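Local coordinates for WGR domain-containing protein (PDB 2RA8) that is of unknown function but joins a WGR domain, a module often associated with nucleic-acid binding in other proteins, to a leucine-rich-repeat domain, at residues R3-Q8 / K14-D19; E122-I127 / L144-I149; L291-A296 / D321-E326. One frame throughout, in Å; residues are numbered along the deposited sequence.

Interaction 1 (R3-Q8 / K14-D19); sequences RVFVFQ and KFWSID
F5 and W16 rise side by side from two paired antiparallel strands, and their rings form the tight part of this contact. W16 extends with CG anti to its backbone N (chi1 178°), which brings CE3 of the indole to 3.6 Å from F5 CD1. The planes are inclined at 56°, so the pair neither stacks nor meets at a right angle; F5 CD1 arrives at the indole edge, close to the indole plane. The phenyl ring also turns an edge to the backbone, where W16 O lies in the ring plane, 3.5 Å from F5 CD1. That same oxygen accepts the hydrogen bond from F5 N (2.7 Å), so one carbonyl both bonds the F5 amide and borders its ring. Further along, I18 CG2 approaches the phenyl ring obliquely, 4.3 Å from F5 CE1.

The ladder is the first beta hairpin of the WGR domain. R3-I18, F5-W16 and F7-K14 are hydrogen-bonded pairs, each joined by two backbone bonds, while V4-S17 and V6-F15 between them are non-hydrogen-bonded and project to the other face. Packing there is slacker, with V4 CG2 and S17 CB 4.0 Å apart. Helix 46-62 covers the F5-W16 face through L56 and A53, and A73 of helix 70-75 lies against both valines.

The F7-K14 end is partly exposed yet well covered. K14 lies alongside the phenyl ring, its NZ oblique to it and 3.9 Å from F7 CD2; NZ is hydrogen-bonded to Y65 OH, and the lysine packs on E152 of the second subunit. The loose, solvent side belongs to R3, which brings little more than CB toward its partner, 4.4 Å from I18 CG2, before the chain bends at chi2 and chi3 and carries the guanidinium away to a salt bridge with E67.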
loop_
_atom_site.group_PDB
_atom_site.type_symbol
_atom_site.label_atom_id
_atom_site.label_comp_id
_atom_site.label_asym_id
_atom_site.label_seq_id
_atom_site.Cartn_x
_atom_site.Cartn_y
_atom_site.Cartn_z
ATOM N N ARG A 3 -17.748 -7.781 23.604
ATOM C CA ARG A 3 -16.594 -8.644 23.464
ATOM C C ARG A 3 -15.485 -7.775 22.956
ATOM O O ARG A 3 -15.627 -7.082 21.935
ATOM C CB ARG A 3 -16.900 -9.789 22.508
ATOM C CG ARG A 3 -17.871 -10.801 23.104
ATOM C CD ARG A 3 -17.452 -12.201 22.728
ATOM N NE ARG A 3 -18.223 -12.725 21.616
ATOM C CZ ARG A 3 -17.780 -13.639 20.757
ATOM N NH1 ARG A 3 -16.552 -14.134 20.868
ATOM N NH2 ARG A 3 -18.584 -14.078 19.799
ATOM N N VAL A 4 -14.379 -7.783 23.694
ATOM C CA VAL A 4 -13.214 -6.966 23.375
ATOM C C VAL A 4 -12.076 -7.751 22.763
ATOM O O VAL A 4 -11.733 -8.836 23.232
ATOM C CB VAL A 4 -12.714 -6.253 24.643
ATOM C CG1 VAL A 4 -11.632 -5.241 24.286
ATOM C CG2 VAL A 4 -13.888 -5.566 25.338
ATOM N N PHE A 5 -11.478 -7.196 21.717
ATOM C CA PHE A 5 -10.367 -7.855 21.030
ATOM C C PHE A 5 -9.188 -6.914 20.883
ATOM O O PHE A 5 -9.363 -5.695 20.804
ATOM C CB PHE A 5 -10.826 -8.361 19.646
ATOM C CG PHE A 5 -12.008 -9.296 19.704
ATOM C CD1 PHE A 5 -13.290 -8.811 19.947
ATOM C CD2 PHE A 5 -11.837 -10.661 19.509
ATOM C CE1 PHE A 5 -14.384 -9.677 19.995
ATOM C CE2 PHE A 5 -12.924 -11.531 19.558
ATOM C CZ PHE A 5 -14.197 -11.036 19.798
ATOM N N VAL A 6 -7.982 -7.479 20.838
ATOM C CA VAL A 6 -6.753 -6.699 20.740
ATOM C C VAL A 6 -5.770 -7.219 19.700
ATOM O O VAL A 6 -5.570 -8.425 19.569
ATOM C CB VAL A 6 -6.038 -6.669 22.119
ATOM C CG1 VAL A 6 -4.701 -5.956 22.003
ATOM C CG2 VAL A 6 -6.921 -5.978 23.139
ATOM N N PHE A 7 -5.149 -6.301 18.960
ATOM C CA PHE A 7 -4.156 -6.665 17.949
ATOM C C PHE A 7 -2.883 -5.889 18.200
ATOM O O PHE A 7 -2.911 -4.658 18.272
ATOM C CB PHE A 7 -4.647 -6.342 16.530
ATOM C CG PHE A 7 -3.707 -6.808 15.449
ATOM C CD1 PHE A 7 -3.683 -8.142 15.061
ATOM C CD2 PHE A 7 -2.818 -5.923 14.850
ATOM C CE1 PHE A 7 -2.786 -8.589 14.095
ATOM C CE2 PHE A 7 -1.917 -6.364 13.882
ATOM C CZ PHE A 7 -1.905 -7.697 13.508
ATOM N N GLN A 8 -1.759 -6.598 18.310
ATOM C CA GLN A 8 -0.460 -5.966 18.568
ATOM C C GLN A 8 0.720 -6.528 17.801
ATOM O O GLN A 8 1.006 -7.723 17.871
ATOM C CB GLN A 8 -0.096 -6.074 20.051
ATOM C CG GLN A 8 -0.847 -5.169 21.011
ATOM C CD GLN A 8 -0.467 -5.461 22.445
ATOM O OE1 GLN A 8 -0.701 -6.565 22.940
ATOM N NE2 GLN A 8 0.134 -4.485 23.121
ATOM N N LYS A 14 -3.716 -1.828 18.902
ATOM C CA LYS A 14 -5.105 -1.420 18.995
ATOM C C LYS A 14 -6.099 -2.432 19.497
ATOM O O LYS A 14 -5.782 -3.615 19.658
ATOM C CB LYS A 14 -5.564 -0.875 17.631
ATOM C CG LYS A 14 -5.003 -1.600 16.432
ATOM C CD LYS A 14 -5.378 -0.874 15.134
ATOM C CE LYS A 14 -4.663 -1.461 13.925
ATOM N NZ LYS A 14 -4.981 -2.900 13.737
ATOM N N PHE A 15 -7.310 -1.940 19.771
ATOM C CA PHE A 15 -8.415 -2.761 20.253
ATOM C C PHE A 15 -9.625 -2.556 19.386
ATOM O O PHE A 15 -9.767 -1.534 18.698
ATOM C CB PHE A 15 -8.805 -2.411 21.706
ATOM C CG PHE A 15 -9.501 -1.082 21.844
ATOM C CD1 PHE A 15 -8.776 0.105 21.825
ATOM C CD2 PHE A 15 -10.886 -1.016 21.946
ATOM C CE1 PHE A 15 -9.421 1.337 21.898
ATOM C CE2 PHE A 15 -11.538 0.218 22.020
ATOM C CZ PHE A 15 -10.800 1.393 21.994
ATOM N N TRP A 16 -10.520 -3.535 19.440
ATOM C CA TRP A 16 -11.756 -3.518 18.680
ATOM C C TRP A 16 -12.750 -4.251 19.542
ATOM O O TRP A 16 -12.482 -5.371 19.980
ATOM C CB TRP A 16 -11.553 -4.253 17.343
ATOM C CG TRP A 16 -12.770 -4.345 16.462
ATOM C CD1 TRP A 16 -13.198 -3.422 15.545
ATOM C CD2 TRP A 16 -13.702 -5.430 16.412
ATOM N NE1 TRP A 16 -14.344 -3.870 14.922
ATOM C CE2 TRP A 16 -14.674 -5.095 15.432
ATOM C CE3 TRP A 16 -13.808 -6.652 17.090
ATOM C CZ2 TRP A 16 -15.742 -5.944 15.122
ATOM C CZ3 TRP A 16 -14.876 -7.501 16.780
ATOM C CH2 TRP A 16 -15.830 -7.137 15.798
ATOM N N SER A 17 -13.882 -3.619 19.834
ATOM C CA SER A 17 -14.906 -4.266 20.646
ATOM C C SER A 17 -16.230 -4.223 19.937
ATOM O O SER A 17 -16.502 -3.309 19.146
ATOM C CB SER A 17 -15.025 -3.607 22.033
ATOM O OG SER A 17 -15.646 -2.336 21.980
ATOM N N ILE A 18 -17.058 -5.230 20.191
ATOM C CA ILE A 18 -18.366 -5.302 19.564
ATOM C C ILE A 18 -19.420 -5.710 20.551
ATOM O O ILE A 18 -19.182 -6.523 21.450
ATOM C CB ILE A 18 -18.349 -6.273 18.344
ATOM C CG1 ILE A 18 -19.679 -6.191 17.595
ATOM C CG2 ILE A 18 -18.056 -7.701 18.809
ATOM C CD1 ILE A 18 -19.668 -6.889 16.233
ATOM N N ASP A 19 -20.603 -5.129 20.395
ATOM C CA ASP A 19 -21.721 -5.408 21.287
ATOM C C ASP A 19 -22.993 -5.301 20.509
ATOM O O ASP A 19 -23.129 -4.403 19.673
ATOM C CB ASP A 19 -21.729 -4.389 22.437
ATOM C CG ASP A 19 -22.666 -4.782 23.574
ATOM O OD1 ASP A 19 -22.925 -5.989 23.763
ATOM O OD2 ASP A 19 -23.129 -3.873 24.293
#

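Interaction 2 (E122-I127 / L144-I149); sequences EDCSDI and LFWGDI
W146 meets C124 at the edge of its indole and I127 obliquely, at different atoms of the ring system. The sulfur of C124 lies in the indole plane, level with the edge: it is 4.6 Å from the centroid of the five-membered ring and 90° off the ring normal, a sulfur-aromatic contact made at the edge. From there it faces both NE1 and the benzo rim, with C124 SG 3.5 Å from W146 NE1 and 3.6 Å from W146 CZ2. The N-H...S angle is 141°, well off straight, and the bond is a weak one; NE1 has a second weak acceptor in Q161 OE1. Two poor partners thus share one buried donor.

I127 approaches the six-membered ring of the same indole. Its CG2, placed anti to the backbone N, comes within 3.3 Å of W146 CH2, a very close approach for two carbons, and I127 CB follows at 3.7 Å from W146 CH2. The branch meets the ring obliquely, which distinguishes it from the sulfur lying in plane. On the other side W146 holds its own CG anti to the backbone N (chi1 -172°), and this extended torsion lets the indole span the gap to the helix start. C124 occupies the N-cap position there, and the preceding D123 forms an Asx turn by accepting the amide of S125.

The contact ties the start of helix 125-132 to the end of strand 143-146 in the leucine-rich-repeat domain. I114 of the adjacent parallel strand 111-114 touches both I127 and W146, L96 and M97 of helix 96-102 pack on I127, and strand 176-180 hydrogen-bonds to the backbone of W146.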
loop_
_atom_site.group_PDB
_atom_site.type_symbol
_atom_site.label_atom_id
_atom_site.label_comp_id
_atom_site.label_asym_id
_atom_site.label_seq_id
_atom_site.Cartn_x
_atom_site.Cartn_y
_atom_site.Cartn_z
ATOM N N GLU A 122 24.710 8.464 5.397
ATOM C CA GLU A 122 25.418 7.818 6.511
ATOM C C GLU A 122 24.896 6.418 6.749
ATOM O O GLU A 122 23.753 6.116 6.405
ATOM C CB GLU A 122 25.221 8.600 7.824
ATOM C CG GLU A 122 25.192 10.130 7.739
ATOM C CD GLU A 122 23.799 10.700 7.467
ATOM O OE1 GLU A 122 23.555 11.868 7.843
ATOM O OE2 GLU A 122 22.956 9.995 6.871
ATOM N N ASP A 123 25.717 5.545 7.333
ATOM C CA ASP A 123 25.235 4.204 7.646
ATOM C C ASP A 123 24.548 4.369 8.978
ATOM O O ASP A 123 24.378 5.498 9.440
ATOM C CB ASP A 123 26.379 3.178 7.744
ATOM C CG ASP A 123 27.530 3.639 8.631
ATOM O OD1 ASP A 123 27.299 4.393 9.599
ATOM O OD2 ASP A 123 28.679 3.223 8.362
ATOM N N CYS A 124 24.148 3.281 9.625
ATOM C CA CYS A 124 23.455 3.432 10.902
ATOM C C CYS A 124 24.355 3.236 12.091
ATOM O O CYS A 124 23.909 2.787 13.150
ATOM C CB CYS A 124 22.276 2.457 10.971
ATOM S SG CYS A 124 22.712 0.764 10.546
ATOM N N SER A 125 25.627 3.595 11.930
ATOM C CA SER A 125 26.624 3.450 12.997
ATOM C C SER A 125 26.299 4.143 14.301
ATOM O O SER A 125 26.572 3.601 15.380
ATOM C CB SER A 125 27.986 3.953 12.515
ATOM O OG SER A 125 28.888 2.871 12.406
ATOM N N ASP A 126 25.743 5.350 14.220
ATOM C CA ASP A 126 25.384 6.114 15.411
ATOM C C ASP A 126 24.358 5.385 16.222
ATOM O O ASP A 126 24.407 5.379 17.455
ATOM C CB ASP A 126 24.813 7.482 15.026
ATOM C CG ASP A 126 25.886 8.503 14.742
ATOM O OD1 ASP A 126 26.867 8.162 14.048
ATOM O OD2 ASP A 126 25.741 9.654 15.206
ATOM N N ILE A 127 23.411 4.767 15.522
ATOM C CA ILE A 127 22.332 4.028 16.160
ATOM C C ILE A 127 22.887 2.774 16.808
ATOM O O ILE A 127 22.623 2.502 17.980
ATOM C CB ILE A 127 21.259 3.654 15.122
ATOM C CG1 ILE A 127 20.904 4.899 14.263
ATOM C CG2 ILE A 127 20.034 3.102 15.819
ATOM C CD1 ILE A 127 20.381 6.084 15.063
ATOM N N LEU A 144 12.635 -6.284 17.720
ATOM C CA LEU A 144 13.388 -5.248 17.030
ATOM C C LEU A 144 13.189 -5.325 15.532
ATOM O O LEU A 144 13.421 -6.366 14.918
ATOM C CB LEU A 144 14.889 -5.385 17.332
ATOM C CG LEU A 144 15.841 -4.516 16.487
ATOM C CD1 LEU A 144 15.539 -3.036 16.728
ATOM C CD2 LEU A 144 17.289 -4.836 16.839
ATOM N N PHE A 145 12.748 -4.219 14.940
ATOM C CA PHE A 145 12.553 -4.136 13.494
ATOM C C PHE A 145 13.520 -3.066 13.099
ATOM O O PHE A 145 13.249 -1.883 13.268
ATOM C CB PHE A 145 11.109 -3.712 13.153
ATOM C CG PHE A 145 10.820 -3.586 11.670
ATOM C CD1 PHE A 145 11.764 -3.929 10.704
ATOM C CD2 PHE A 145 9.586 -3.109 11.249
ATOM C CE1 PHE A 145 11.472 -3.791 9.337
ATOM C CE2 PHE A 145 9.286 -2.970 9.885
ATOM C CZ PHE A 145 10.231 -3.312 8.932
ATOM N N TRP A 146 14.668 -3.494 12.586
ATOM C CA TRP A 146 15.755 -2.606 12.187
ATOM C C TRP A 146 15.763 -2.287 10.704
ATOM O O TRP A 146 15.930 -3.183 9.876
ATOM C CB TRP A 146 17.096 -3.262 12.583
ATOM C CG TRP A 146 18.295 -2.379 12.409
ATOM C CD1 TRP A 146 18.932 -2.077 11.237
ATOM C CD2 TRP A 146 18.977 -1.657 13.439
ATOM N NE1 TRP A 146 19.971 -1.211 11.475
ATOM C CE2 TRP A 146 20.024 -0.938 12.815
ATOM C CE3 TRP A 146 18.807 -1.551 14.823
ATOM C CZ2 TRP A 146 20.900 -0.119 13.539
ATOM C CZ3 TRP A 146 19.680 -0.737 15.546
ATOM C CH2 TRP A 146 20.717 -0.033 14.898
ATOM N N GLY A 147 15.585 -1.013 10.359
ATOM C CA GLY A 147 15.605 -0.620 8.958
ATOM C C GLY A 147 14.257 -0.459 8.266
ATOM O O GLY A 147 14.131 -0.739 7.078
ATOM N N ASP A 148 13.245 -0.002 8.998
ATOM C CA ASP A 148 11.926 0.169 8.410
ATOM C C ASP A 148 11.931 1.429 7.574
ATOM O O ASP A 148 11.367 2.459 7.956
ATOM C CB ASP A 148 10.869 0.233 9.505
ATOM C CG ASP A 148 9.452 0.275 8.955
ATOM O OD1 ASP A 148 9.230 -0.205 7.828
ATOM O OD2 ASP A 148 8.556 0.771 9.666
ATOM N N ILE A 149 12.593 1.316 6.425
ATOM C CA ILE A 149 12.765 2.391 5.450
ATOM C C ILE A 149 11.954 2.087 4.209
ATOM O O ILE A 149 12.229 1.108 3.513
ATOM C CB ILE A 149 14.240 2.493 4.994
ATOM C CG1 ILE A 149 15.181 2.375 6.195
ATOM C CG2 ILE A 149 14.445 3.774 4.187
ATOM C CD1 ILE A 149 14.932 3.365 7.280
#

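Interaction 3 (L291-A296 / D321-E326); sequences LTDEGA and DEMKKE
M323, a selenomethionine here, slides past D293 in the opposite direction and ends against the first turn of the neighbouring helix. Its root meets the carboxylate: D293 OD1 is 3.1 Å from M323 CB and 3.3 Å from M323 CG, a close pairing of an acceptor with aliphatic carbons. The middle of the chain rests on the methyl group of A296, whose CB lies 3.7 Å from M323 CG and 3.8 Å from M323 SE, and R297 and L300 of the same helix continue this bed. At the tip, CE of M323 comes to 3.1 Å from the carbonyl O of D293. CG of M323 is anti to the backbone N, which sends the chain straight across the gap; the bends at chi2 (56°) and chi3 (83°) then fold the methyl end back against D293. The aspartate is therefore touched at its carboxylate, its CB and its backbone oxygen by one side chain.

A second shell fixes both partners. S320 OG, just ahead of helix 321-330, hydrogen-bonds D293 OD2 and also receives the backbone N of M323, linking the carboxylate to the start of the opposing helix. T292, at the N-cap of the other helix, offers its carbonyl to two amides, those of G295 and A296, and so sets the turn that carries the A296 methyl.

The contact joins helices 293-300 and 321-330 of the leucine-rich-repeat domain, which are separated in the chain by the short helix 303-306 and strand 311-313. Farther out, R297 and E326 link the two helices by a salt bridge, N266 of helix 265-274 is hydrogen-bonded to T292 on one flank, and the second subunit meets D321 on the other.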
loop_
_atom_site.group_PDB
_atom_site.type_symbol
_atom_site.label_atom_id
_atom_site.label_comp_id
_atom_site.label_asym_id
_atom_site.label_seq_id
_atom_site.Cartn_x
_atom_site.Cartn_y
_atom_site.Cartn_z
ATOM N N LEU A 291 7.852 -18.179 -8.954
ATOM C CA LEU A 291 7.374 -19.536 -8.747
ATOM C C LEU A 291 6.446 -19.820 -9.912
ATOM O O LEU A 291 5.410 -19.159 -10.065
ATOM C CB LEU A 291 6.596 -19.588 -7.440
ATOM C CG LEU A 291 6.436 -20.807 -6.528
ATOM C CD1 LEU A 291 4.962 -20.922 -6.190
ATOM C CD2 LEU A 291 6.952 -22.073 -7.153
ATOM N N THR A 292 6.822 -20.786 -10.746
ATOM C CA THR A 292 6.017 -21.152 -11.910
ATOM C C THR A 292 5.345 -22.484 -11.730
ATOM O O THR A 292 5.551 -23.168 -10.726
ATOM C CB THR A 292 6.875 -21.219 -13.182
ATOM O OG1 THR A 292 7.909 -22.197 -13.004
ATOM C CG2 THR A 292 7.496 -19.868 -13.475
ATOM N N ASP A 293 4.541 -22.867 -12.718
ATOM C CA ASP A 293 3.809 -24.129 -12.676
ATOM C C ASP A 293 4.674 -25.349 -12.492
ATOM O O ASP A 293 4.230 -26.345 -11.925
ATOM C CB ASP A 293 2.970 -24.301 -13.946
ATOM C CG ASP A 293 1.775 -23.364 -13.990
ATOM O OD1 ASP A 293 1.495 -22.698 -12.970
ATOM O OD2 ASP A 293 1.111 -23.300 -15.044
ATOM N N GLU A 294 5.905 -25.302 -12.986
ATOM C CA GLU A 294 6.788 -26.450 -12.826
ATOM C C GLU A 294 7.227 -26.553 -11.390
ATOM O O GLU A 294 7.655 -27.613 -10.931
ATOM C CB GLU A 294 7.998 -26.355 -13.767
ATOM C CG GLU A 294 8.612 -24.981 -13.896
ATOM C CD GLU A 294 9.670 -24.933 -14.986
ATOM O OE1 GLU A 294 10.201 -23.833 -15.254
ATOM O OE2 GLU A 294 9.969 -25.994 -15.572
ATOM N N GLY A 295 7.104 -25.446 -10.667
ATOM C CA GLY A 295 7.463 -25.445 -9.263
ATOM C C GLY A 295 6.324 -26.059 -8.472
ATOM O O GLY A 295 6.536 -26.948 -7.641
ATOM N N ALA A 296 5.108 -25.585 -8.732
ATOM C CA ALA A 296 3.919 -26.094 -8.049
ATOM C C ALA A 296 3.736 -27.555 -8.356
ATOM O O ALA A 296 3.269 -28.331 -7.521
ATOM C CB ALA A 296 2.693 -25.319 -8.492
ATOM N N ASP A 321 -3.792 -19.993 -14.124
ATOM C CA ASP A 321 -5.036 -20.225 -13.407
ATOM C C ASP A 321 -5.369 -21.692 -13.322
ATOM O O ASP A 321 -5.946 -22.145 -12.336
ATOM C CB ASP A 321 -6.216 -19.461 -14.031
ATOM C CG ASP A 321 -6.126 -19.353 -15.535
ATOM O OD1 ASP A 321 -5.663 -20.312 -16.189
ATOM O OD2 ASP A 321 -6.543 -18.300 -16.066
ATOM N N GLU A 322 -4.997 -22.454 -14.340
ATOM C CA GLU A 322 -5.284 -23.882 -14.335
ATOM C C GLU A 322 -4.525 -24.576 -13.224
ATOM O O GLU A 322 -5.062 -25.473 -12.564
ATOM C CB GLU A 322 -4.929 -24.491 -15.691
ATOM C CG GLU A 322 -5.559 -23.731 -16.858
ATOM C CD GLU A 322 -5.403 -24.443 -18.190
ATOM O OE1 GLU A 322 -4.259 -24.783 -18.558
ATOM O OE2 GLU A 322 -6.430 -24.655 -18.871
HETATM N N MSE A 323 -3.278 -24.161 -13.000
HETATM C CA MSE A 323 -2.453 -24.746 -11.942
HETATM C C MSE A 323 -2.973 -24.347 -10.578
HETATM O O MSE A 323 -2.975 -25.154 -9.635
HETATM C CB MSE A 323 -0.989 -24.303 -12.090
HETATM C CG MSE A 323 -0.084 -24.746 -10.944
HETATM SE SE MSE A 323 -0.081 -26.668 -10.637
HETATM C CE MSE A 323 1.209 -27.168 -11.992
ATOM N N LYS A 324 -3.422 -23.100 -10.455
ATOM C CA LYS A 324 -3.970 -22.627 -9.192
ATOM C C LYS A 324 -5.235 -23.384 -8.852
ATOM O O LYS A 324 -5.484 -23.686 -7.684
ATOM C CB LYS A 324 -4.234 -21.108 -9.241
ATOM C CG LYS A 324 -2.959 -20.260 -9.145
ATOM C CD LYS A 324 -3.252 -18.757 -9.143
ATOM C CE LYS A 324 -3.662 -18.275 -10.529
ATOM N NZ LYS A 324 -4.017 -16.826 -10.547
ATOM N N LYS A 325 -6.037 -23.722 -9.861
ATOM C CA LYS A 325 -7.262 -24.486 -9.620
ATOM C C LYS A 325 -6.880 -25.854 -9.102
ATOM O O LYS A 325 -7.451 -26.343 -8.129
ATOM C CB LYS A 325 -8.063 -24.680 -10.912
ATOM C CG LYS A 325 -8.510 -23.409 -11.611
ATOM C CD LYS A 325 -9.631 -22.694 -10.875
ATOM C CE LYS A 325 -10.089 -21.470 -11.667
ATOM N NZ LYS A 325 -11.261 -20.785 -11.058
ATOM N N GLU A 326 -5.903 -26.474 -9.761
ATOM C CA GLU A 326 -5.431 -27.806 -9.386
ATOM C C GLU A 326 -4.900 -27.806 -7.985
ATOM O O GLU A 326 -5.231 -28.679 -7.183
ATOM C CB GLU A 326 -4.325 -28.273 -10.329
ATOM C CG GLU A 326 -4.225 -29.790 -10.441
ATOM C CD GLU A 326 -3.103 -30.244 -11.357
ATOM O OE1 GLU A 326 -2.864 -29.571 -12.382
ATOM O OE2 GLU A 326 -2.470 -31.280 -11.062
#

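In the fold
Following the chain from the N terminus, interaction 1 closes the short turn of a hairpin in the antiparallel sheet of the WGR domain. After the rest of that sheet and helix 46-62 the chain enters the ten-stranded parallel sheet, where interaction 2 closes a loop of 16 residues by fastening a helix start to the end of the strand that follows it. Near the C terminus, interaction 3 closes 24 residues that include helix 303-306 and strand 311-313, and joins two helices. The three lie in series, without nesting or crossing. Interactions 2 and 3 stand on opposite sides of the chain's centre, while interaction 1 comes within about 12 Å of interaction 2 between nearest atoms.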